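Long-range contact in LS-24 (Lathyrus sativus, PDB 3LP9), which probably binds one hemin as a monomer or, in part of its dimers, spermine, and may take part in the response to oxidative stress and in polyamine biosynthesis: residues F108-G113 with G146-V151. Residues are numbered along the deposited sequence; the frame is centred on the assembly and turned at random.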
# COMPACT_ATOMS: atom_id res chain seq x y z
N PHE A 108 -7.52 4.61 -11.87
CA PHE A 108 -7.47 5.46 -13.04
C PHE A 108 -6.70 4.79 -14.17
O PHE A 108 -5.55 5.12 -14.36
CB PHE A 108 -6.83 6.81 -12.69
CG PHE A 108 -7.49 7.53 -11.56
CD1 PHE A 108 -8.74 8.12 -11.72
CD2 PHE A 108 -6.86 7.61 -10.31
CE1 PHE A 108 -9.39 8.79 -10.66
CE2 PHE A 108 -7.49 8.29 -9.23
CZ PHE A 108 -8.75 8.85 -9.41
N PRO A 109 -7.34 3.84 -14.93
CA PRO A 109 -6.57 3.09 -15.91
C PRO A 109 -5.77 3.96 -16.92
O PRO A 109 -4.63 3.62 -17.28
CB PRO A 109 -7.63 2.17 -16.58
CG PRO A 109 -8.63 1.96 -15.43
CD PRO A 109 -8.74 3.35 -14.87
N PHE A 110 -6.40 5.05 -17.38
CA PHE A 110 -5.78 5.94 -18.38
C PHE A 110 -4.40 6.46 -17.95
O PHE A 110 -3.70 7.11 -18.75
CB PHE A 110 -6.69 7.14 -18.71
CG PHE A 110 -7.10 7.92 -17.50
CD1 PHE A 110 -8.29 7.66 -16.87
CD2 PHE A 110 -6.29 8.89 -16.98
CE1 PHE A 110 -8.64 8.35 -15.73
CE2 PHE A 110 -6.62 9.58 -15.86
CZ PHE A 110 -7.79 9.32 -15.21
N PHE A 111 -4.00 6.17 -16.70
CA PHE A 111 -2.74 6.65 -16.16
C PHE A 111 -1.68 5.61 -16.26
O PHE A 111 -0.50 5.93 -16.11
CB PHE A 111 -2.86 7.06 -14.69
CG PHE A 111 -3.14 8.53 -14.50
CD1 PHE A 111 -2.91 9.44 -15.53
CD2 PHE A 111 -3.70 8.99 -13.32
CE1 PHE A 111 -3.22 10.79 -15.39
CE2 PHE A 111 -4.01 10.32 -13.16
CZ PHE A 111 -3.76 11.23 -14.18
N GLU A 112 -2.07 4.38 -16.49
CA GLU A 112 -1.14 3.32 -16.67
C GLU A 112 -0.12 3.68 -17.72
O GLU A 112 -0.47 4.24 -18.78
CB GLU A 112 -1.89 2.08 -17.10
CG GLU A 112 -1.03 1.00 -17.60
CD GLU A 112 -1.85 -0.25 -17.55
OE1 GLU A 112 -2.92 -0.18 -16.84
OE2 GLU A 112 -1.50 -1.31 -18.14
N GLY A 113 1.13 3.31 -17.45
CA GLY A 113 2.27 3.64 -18.31
C GLY A 113 2.54 5.14 -18.55
O GLY A 113 3.11 5.49 -19.59
N GLY A 146 -16.26 11.49 -13.34
CA GLY A 146 -17.54 10.82 -13.58
C GLY A 146 -17.40 9.85 -14.73
O GLY A 146 -17.88 8.72 -14.66
N SER A 147 -16.77 10.30 -15.81
CA SER A 147 -16.50 9.44 -16.98
C SER A 147 -15.21 8.66 -16.77
O SER A 147 -14.96 7.66 -17.45
CB SER A 147 -16.36 10.27 -18.24
OG SER A 147 -15.07 10.86 -18.33
N ASN A 148 -14.41 9.11 -15.80
CA ASN A 148 -13.16 8.46 -15.46
C ASN A 148 -12.32 8.43 -16.72
O ASN A 148 -11.94 7.37 -17.18
CB ASN A 148 -13.35 7.03 -14.87
CG ASN A 148 -12.12 6.55 -14.10
OD1 ASN A 148 -11.35 7.39 -13.59
ND2 ASN A 148 -11.92 5.23 -14.00
N SER A 149 -12.03 9.61 -17.26
CA SER A 149 -11.28 9.73 -18.50
C SER A 149 -10.47 11.04 -18.47
O SER A 149 -10.63 11.86 -17.56
CB SER A 149 -12.24 9.79 -19.68
OG SER A 149 -12.94 11.04 -19.65
N MET A 150 -9.61 11.18 -19.48
CA MET A 150 -8.80 12.34 -19.72
C MET A 150 -9.56 13.34 -20.59
O MET A 150 -9.97 13.01 -21.71
CB MET A 150 -7.49 11.94 -20.40
CG MET A 150 -6.56 11.06 -19.58
SD MET A 150 -4.89 11.77 -19.44
CE MET A 150 -4.30 11.44 -21.07
N VAL A 151 -9.75 14.58 -20.11
CA VAL A 151 -10.52 15.52 -20.92
C VAL A 151 -9.65 16.00 -22.11
O VAL A 151 -9.99 15.80 -23.30
CB VAL A 151 -11.05 16.71 -20.08
CG1 VAL A 151 -11.86 17.65 -20.96
CG2 VAL A 151 -11.88 16.18 -18.88
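The ring of Phe110 lies between Ser149 and its own chain: the Ser149 carbonyl carbon sits over one face, the Phe108 carbonyl carbon over the opposite one, each offset toward the rim. At its edge, in the ring plane, Asn148 OD1 stands 3.6 Å from Phe110 CE1. In this hemopexin-fold protein, a four-bladed beta-propeller, the contact sets the linker that follows helix 104-107, with its short 3-10 turn at 109-111, against the start of strand 149-157, the outermost strand of the next blade. Asn148 and Ser149 form a G1 beta bulge there, both facing Asp144.

The Asn148 carboxamide reaches back to the turn because its CG is anti to the backbone N (chi1 -161°). Asn148 OD1 also meets the edge of the Phe108 ring, 3.3 Å from Phe108 CD1, so two aromatic edges converge on one carbonyl oxygen. The other end of the amide is fixed by a hydrogen bond from Asn148 ND2 to Val107 O, while Pro109 CD packs against Asn148 ND2 at 3.8 Å.

Farther along the strand, Met150 approaches Phe110 obliquely, bringing Met150 CG to 3.4 Å from Phe110 CD2. Its sulfur makes a Met-aromatic contact, Met150 SD lying 5.1 Å from the Phe110 ring centroid and 58° off the normal. Phe110 also touches Ile143 of strand 139-144. Replacing Phe110 by an alanine removes the ring, which would probably open a gap between turn and strand and leave Met150 CG and Asn148 OD1 without the ring they meet. Phe111, whose ring stacks with that of Phe116, extends the apolar patch: Phe110 CE2 lies 3.5 Å above the Phe111 ring plane, over the centre, and Phe111 CE1 lies 4.5 Å from Met150 SD, a looser approach.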